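Long-range contacts in alanine glyoxylate transaminase (Thermococcus litoralis, PDB 2ZC0), which probably transfers the amino group of alanine to glyoxylate, working as a homodimer with pyridoxal 5'-phosphate as its cofactor: residues T215-M220 and L245-G250; G42-E47 and L249-R254. All coordinates share one frame; numbering follows the deposited sequence.

Contact 1: residues T215-M220 and L245-G250; sequences TAYNFM and LSKVLG. With PMP (4'-deoxy-4'-aminopyridoxal-5'-phosphate), chain F.
The phenol ring of Y217 meets K247 obliquely, with the lysine amine drawn to its hydroxyl end. On one ring face, shifted toward the rim, sits the methyl of A216, 3.7 Å above the plane. At the edge, near the ring plane, comes the cofactor's phenolic oxygen. Y217 OH lies 2.6 Å from PMP O3 in a hydrogen bond that either could donate, and it accepts a second from K247 NZ at 2.7 Å. A phenylalanine here would probably leave both PMP O3 and the lysine amine without this shared partner, and the amine freer to swing. A216 CB stands over the pyridine face at N1, 3.7 Å from PMP N1. K247 reaches the same face by bending twice (chi2 -56°, chi4 58°), which brings NZ to 3.3 Å from PMP C4A. K247 is probably the lysine that forms the internal aldimine, as in other fold type I aminotransferases; here the cofactor is the amine form. The two loops leave neighbouring parallel strands, 210-214 and 239-244, at their C-terminal ends. Nearer its backbone, K247 CG packs on the carbonyl oxygen of A216, and one water joins that oxygen to K247 N, accepting from the amide at 2.8 Å. M220 crosses the root of the lysine, its SD 4.0 Å from K247 CB. A type I turn from Y217 to M220 brings F219 CB against V248 CG2; V248 also rests on F296 and H300 of helix 295-322.

Contact 2: residues G42-E47 and L249-R254; sequences GDPDPE and LGTGFR. With PMP (4'-deoxy-4'-aminopyridoxal-5'-phosphate), chain F.
D43 and P44 run past G250 and T251 without any backbone hydrogen bond between the segments, the closest CA atoms, those of D43 and T251, lying 6.3 Å apart, while G250 to F253 forms a type I turn. The proline ring crosses the threonine at a slant, and P44 CD presses on T251 CB at 3.5 Å, tighter than usual for two carbons. The D43 side chain crosses that of T251 at about a right angle, though the modelled approach of its OD1 to the threonine methyl is too close to be trusted. The polar partner of D43 is in the other chain: D43 OD1 accepts from the backbone N of Y71 of the second subunit. G250 has backbone angles at which a side chain would jam against the preceding carbonyl and strike F253 CE2; the edge of the F253 ring faces G250 N, in plane. Farther along 42-47, D45 OD1 accepts from E47 N at 2.7 Å, an Asx turn, and D45 OD2 pairs with K311.

Round the cofactor phosphate, T251 OG1 makes at most a weak bond to PMP O2P. R254 folds back through chi2 -73° and chi3 67°, which sets its guanidinium edge-on to the phosphorus, in plane. R254 NH2 donates to PMP O3P at 3.0 Å. R254 NH1 also grips T251 O at 3.1 Å, in the carbonyl plane and 16° off the guanidinium plane, so the turn helps fix the rotation of the head. NH2 is also bonded to D276 O of the second subunit. An arginine seven residues beyond the probable Schiff-base lysine, K247, and bound to the phosphate belongs to the phosphate-binding cup of fold type I aminotransferases, built here against the dimer partner.

How the contacts relate
From the N terminus, the chain first lays down 42-47, in the loop between strand 37-38 and helix 51-64; contact 2 closes on it only after some 200 residues, most of the large domain's sheet included. Within that span contact 1 closes a much shorter loop, 24 residues between 215-220 and 245-250, holding strand 239-244. The two end on one continuous run, sharing L249 and G250, and touch directly where S246 CB packs on T251 CA at 3.5 Å. The loop after strand 239-244 thus ties the end of strand 210-214 to the N-terminal region, reaches the phosphate and C4A of the cofactor, and meets the second subunit.

Contact 1: residues T215-M220 and L245-G250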
loop_
_atom_site.group_PDB
_atom_site.type_symbol
_atom_site.label_atom_id
_atom_site.label_comp_id
_atom_site.label_asym_id
_atom_site.label_seq_id
_atom_site.Cartn_x
_atom_site.Cartn_y
_atom_site.Cartn_z
ATOM N N THR A 215 -27.976 1.790 6.497
ATOM C CA THR A 215 -29.320 1.956 7.053
ATOM C C THR A 215 -29.589 3.368 7.588
ATOM O O THR A 215 -30.393 3.556 8.507
ATOM C CB THR A 215 -29.538 0.964 8.219
ATOM O OG1 THR A 215 -28.588 1.246 9.264
ATOM C CG2 THR A 215 -29.354 -0.462 7.750
ATOM N N ALA A 216 -28.913 4.356 7.013
ATOM C CA ALA A 216 -29.071 5.741 7.442
ATOM C C ALA A 216 -30.513 6.258 7.435
ATOM O O ALA A 216 -30.895 7.043 8.302
ATOM C CB ALA A 216 -28.193 6.655 6.585
ATOM N N TYR A 217 -31.327 5.817 6.483
ATOM C CA TYR A 217 -32.703 6.300 6.407
ATOM C C TYR A 217 -33.788 5.271 6.691
ATOM O O TYR A 217 -34.951 5.481 6.336
ATOM C CB TYR A 217 -32.933 6.943 5.030
ATOM C CG TYR A 217 -31.918 8.023 4.729
ATOM C CD1 TYR A 217 -30.788 7.752 3.947
ATOM C CD2 TYR A 217 -32.017 9.280 5.333
ATOM C CE1 TYR A 217 -29.775 8.703 3.785
ATOM C CE2 TYR A 217 -31.016 10.235 5.180
ATOM C CZ TYR A 217 -29.894 9.938 4.409
ATOM O OH TYR A 217 -28.891 10.875 4.306
ATOM N N ASN A 218 -33.427 4.175 7.347
ATOM C CA ASN A 218 -34.390 3.120 7.650
ATOM C C ASN A 218 -35.497 3.578 8.563
ATOM O O ASN A 218 -36.554 2.955 8.624
ATOM C CB ASN A 218 -33.676 1.921 8.279
ATOM C CG ASN A 218 -32.906 1.137 7.263
ATOM O OD1 ASN A 218 -32.462 1.698 6.259
ATOM N ND2 ASN A 218 -32.735 -0.155 7.500
ATOM N N PHE A 219 -35.250 4.670 9.273
ATOM C CA PHE A 219 -36.237 5.194 10.191
ATOM C C PHE A 219 -36.927 6.448 9.673
ATOM O O PHE A 219 -37.633 7.122 10.414
ATOM C CB PHE A 219 -35.584 5.427 11.554
ATOM C CG PHE A 219 -34.931 4.193 12.112
ATOM C CD1 PHE A 219 -33.545 4.057 12.099
ATOM C CD2 PHE A 219 -35.703 3.138 12.584
ATOM C CE1 PHE A 219 -32.939 2.883 12.546
ATOM C CE2 PHE A 219 -35.107 1.958 13.032
ATOM C CZ PHE A 219 -33.721 1.832 13.011
ATOM N N MET A 220 -36.716 6.766 8.401
ATOM C CA MET A 220 -37.387 7.914 7.797
ATOM C C MET A 220 -38.207 7.412 6.620
ATOM O O MET A 220 -38.218 8.037 5.563
ATOM C CB MET A 220 -36.399 8.963 7.283
ATOM C CG MET A 220 -35.507 9.572 8.341
ATOM S SD MET A 220 -35.188 11.303 7.977
ATOM C CE MET A 220 -34.586 11.187 6.349
ATOM N N LEU A 245 -28.081 7.073 14.174
ATOM C CA LEU A 245 -29.253 7.709 14.766
ATOM C C LEU A 245 -29.246 9.187 14.408
ATOM O O LEU A 245 -30.103 9.945 14.864
ATOM C CB LEU A 245 -29.222 7.591 16.292
ATOM C CG LEU A 245 -29.944 6.457 17.020
ATOM C CD1 LEU A 245 -29.718 6.626 18.514
ATOM C CD2 LEU A 245 -31.440 6.489 16.708
ATOM N N SER A 246 -28.274 9.595 13.596
ATOM C CA SER A 246 -28.157 10.991 13.209
ATOM C C SER A 246 -29.447 11.589 12.625
ATOM O O SER A 246 -29.788 12.725 12.932
ATOM C CB SER A 246 -26.984 11.177 12.234
ATOM O OG SER A 246 -27.182 10.458 11.032
ATOM N N LYS A 247 -30.178 10.827 11.812
ATOM C CA LYS A 247 -31.412 11.354 11.224
ATOM C C LYS A 247 -32.596 11.306 12.187
ATOM O O LYS A 247 -33.697 11.724 11.840
ATOM C CB LYS A 247 -31.771 10.596 9.942
ATOM C CG LYS A 247 -30.605 10.435 8.974
ATOM C CD LYS A 247 -29.995 11.776 8.608
ATOM C CE LYS A 247 -28.549 11.607 8.159
ATOM N NZ LYS A 247 -28.416 10.688 6.994
ATOM N N VAL A 248 -32.362 10.799 13.391
ATOM C CA VAL A 248 -33.410 10.695 14.391
ATOM C C VAL A 248 -33.111 11.585 15.591
ATOM O O VAL A 248 -33.861 12.515 15.898
ATOM C CB VAL A 248 -33.556 9.238 14.891
ATOM C CG1 VAL A 248 -34.583 9.160 16.015
ATOM C CG2 VAL A 248 -33.948 8.323 13.733
ATOM N N LEU A 249 -32.004 11.292 16.269
ATOM C CA LEU A 249 -31.601 12.040 17.449
ATOM C C LEU A 249 -30.991 13.385 17.078
ATOM O O LEU A 249 -31.168 14.381 17.778
ATOM C CB LEU A 249 -30.596 11.215 18.256
ATOM C CG LEU A 249 -30.062 11.840 19.549
ATOM C CD1 LEU A 249 -31.185 11.930 20.592
ATOM C CD2 LEU A 249 -28.911 10.984 20.078
ATOM N N GLY A 250 -30.280 13.415 15.961
ATOM C CA GLY A 250 -29.625 14.634 15.541
ATOM C C GLY A 250 -28.339 14.268 14.827
ATOM O O GLY A 250 -27.531 13.478 15.310
HETATM N N1 PMP F . -24.853 7.136 4.959
HETATM C C2 PMP F . -25.603 7.897 4.131
HETATM C C2A PMP F . -26.211 7.199 2.913
HETATM C C3 PMP F . -25.818 9.278 4.388
HETATM O O3 PMP F . -26.592 10.028 3.513
HETATM C C4 PMP F . -25.212 9.871 5.558
HETATM C C4A PMP F . -25.451 11.368 5.832
HETATM N N4A PMP F . -24.225 12.166 5.819
HETATM C C5 PMP F . -24.364 8.956 6.465
HETATM C C6 PMP F . -24.220 7.593 6.110
HETATM C C5A PMP F . -23.667 9.460 7.742
HETATM O O4P PMP F . -24.443 9.764 8.472
HETATM P P PMP F . -23.754 10.253 9.913
HETATM O O1P PMP F . -24.045 9.182 11.451
HETATM O O2P PMP F . -24.554 11.949 10.283
HETATM O O3P PMP F . -21.958 10.493 9.803
HETATM O O HOH W 1 -30.582 8.105 11.261
#

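Contact 2: residues G42-E47 and L249-R254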
loop_
_atom_site.group_PDB
_atom_site.type_symbol
_atom_site.label_atom_id
_atom_site.label_comp_id
_atom_site.label_asym_id
_atom_site.label_seq_id
_atom_site.Cartn_x
_atom_site.Cartn_y
_atom_site.Cartn_z
ATOM N N GLY A 42 -27.697 17.534 4.133
ATOM C CA GLY A 42 -28.582 16.478 4.573
ATOM C C GLY A 42 -28.879 16.472 6.064
ATOM O O GLY A 42 -28.815 15.427 6.714
ATOM N N ASP A 43 -29.233 17.632 6.600
ATOM C CA ASP A 43 -29.537 17.741 8.013
ATOM C C ASP A 43 -31.008 17.514 8.332
ATOM O O ASP A 43 -31.874 17.701 7.487
ATOM C CB ASP A 43 -29.128 19.123 8.526
ATOM C CG ASP A 43 -27.631 19.296 8.581
ATOM O OD1 ASP A 43 -27.002 18.656 9.447
ATOM O OD2 ASP A 43 -27.081 20.057 7.760
ATOM N N PRO A 44 -31.305 17.059 9.554
ATOM C CA PRO A 44 -32.704 16.846 9.925
ATOM C C PRO A 44 -33.195 18.244 10.295
ATOM O O PRO A 44 -32.373 19.156 10.409
ATOM C CB PRO A 44 -32.595 15.947 11.145
ATOM C CG PRO A 44 -31.324 16.437 11.791
ATOM C CD PRO A 44 -30.403 16.521 10.587
ATOM N N ASP A 45 -34.503 18.430 10.475
ATOM C CA ASP A 45 -35.021 19.745 10.868
ATOM C C ASP A 45 -34.752 19.890 12.363
ATOM O O ASP A 45 -35.227 19.082 13.158
ATOM C CB ASP A 45 -36.534 19.839 10.630
ATOM C CG ASP A 45 -37.082 21.256 10.828
ATOM O OD1 ASP A 45 -36.603 21.994 11.722
ATOM O OD2 ASP A 45 -38.016 21.632 10.089
ATOM N N PRO A 46 -33.992 20.919 12.765
ATOM C CA PRO A 46 -33.678 21.135 14.180
ATOM C C PRO A 46 -34.901 21.460 15.032
ATOM O O PRO A 46 -34.862 21.345 16.261
ATOM C CB PRO A 46 -32.662 22.278 14.139
ATOM C CG PRO A 46 -33.095 23.058 12.937
ATOM C CD PRO A 46 -33.407 21.980 11.925
ATOM N N GLU A 47 -35.986 21.863 14.376
ATOM C CA GLU A 47 -37.227 22.191 15.072
ATOM C C GLU A 47 -38.108 20.951 15.222
ATOM O O GLU A 47 -39.017 20.928 16.052
ATOM C CB GLU A 47 -37.995 23.295 14.326
ATOM C CG GLU A 47 -37.236 24.617 14.188
ATOM C CD GLU A 47 -36.512 25.013 15.464
ATOM O OE1 GLU A 47 -37.125 24.944 16.553
ATOM O OE2 GLU A 47 -35.327 25.396 15.374
ATOM N N LEU A 249 -32.004 11.292 16.269
ATOM C CA LEU A 249 -31.601 12.040 17.449
ATOM C C LEU A 249 -30.991 13.385 17.078
ATOM O O LEU A 249 -31.168 14.381 17.778
ATOM C CB LEU A 249 -30.596 11.215 18.256
ATOM C CG LEU A 249 -30.062 11.840 19.549
ATOM C CD1 LEU A 249 -31.185 11.930 20.592
ATOM C CD2 LEU A 249 -28.911 10.984 20.078
ATOM N N GLY A 250 -30.280 13.415 15.961
ATOM C CA GLY A 250 -29.625 14.634 15.541
ATOM C C GLY A 250 -28.339 14.268 14.827
ATOM O O GLY A 250 -27.531 13.478 15.310
ATOM N N THR A 251 -28.154 14.864 13.663
ATOM C CA THR A 251 -27.002 14.613 12.826
ATOM C C THR A 251 -25.642 15.062 13.402
ATOM O O THR A 251 -24.602 14.564 12.977
ATOM C CB THR A 251 -27.256 15.268 11.467
ATOM O OG1 THR A 251 -26.778 14.417 10.421
ATOM C CG2 THR A 251 -26.598 16.602 11.397
ATOM N N GLY A 252 -25.650 15.976 14.371
ATOM C CA GLY A 252 -24.402 16.452 14.948
ATOM C C GLY A 252 -23.892 15.739 16.204
ATOM O O GLY A 252 -22.839 16.101 16.726
ATOM N N PHE A 253 -24.627 14.731 16.681
ATOM C CA PHE A 253 -24.241 13.983 17.876
ATOM C C PHE A 253 -23.145 12.957 17.549
ATOM O O PHE A 253 -22.400 12.521 18.425
ATOM C CB PHE A 253 -25.467 13.280 18.503
ATOM C CG PHE A 253 -26.408 14.219 19.229
ATOM C CD1 PHE A 253 -26.042 14.793 20.447
ATOM C CD2 PHE A 253 -27.638 14.566 18.671
ATOM C CE1 PHE A 253 -26.886 15.706 21.100
ATOM C CE2 PHE A 253 -28.492 15.479 19.315
ATOM C CZ PHE A 253 -28.111 16.051 20.534
ATOM N N ARG A 254 -23.048 12.576 16.280
ATOM C CA ARG A 254 -22.025 11.627 15.852
ATOM C C ARG A 254 -22.216 10.278 16.552
ATOM O O ARG A 254 -21.292 9.776 17.183
ATOM C CB ARG A 254 -20.609 12.170 16.182
ATOM C CG ARG A 254 -20.278 13.598 15.685
ATOM C CD ARG A 254 -20.068 13.636 14.176
ATOM N NE ARG A 254 -21.317 13.357 13.501
ATOM C CZ ARG A 254 -21.461 12.589 12.427
ATOM N NH1 ARG A 254 -22.681 12.418 11.926
ATOM N NH2 ARG A 254 -20.412 12.004 11.851
HETATM N N1 PMP F . -24.853 7.136 4.959
HETATM C C2 PMP F . -25.603 7.897 4.131
HETATM C C2A PMP F . -26.211 7.199 2.913
HETATM C C3 PMP F . -25.818 9.278 4.388
HETATM O O3 PMP F . -26.592 10.028 3.513
HETATM C C4 PMP F . -25.212 9.871 5.558
HETATM C C4A PMP F . -25.451 11.368 5.832
HETATM N N4A PMP F . -24.225 12.166 5.819
HETATM C C5 PMP F . -24.364 8.956 6.465
HETATM C C6 PMP F . -24.220 7.593 6.110
HETATM C C5A PMP F . -23.667 9.460 7.742
HETATM O O4P PMP F . -24.443 9.764 8.472
HETATM P P PMP F . -23.754 10.253 9.913
HETATM O O1P PMP F . -24.045 9.182 11.451
HETATM O O2P PMP F . -24.554 11.949 10.283
HETATM O O3P PMP F . -21.958 10.493 9.803
#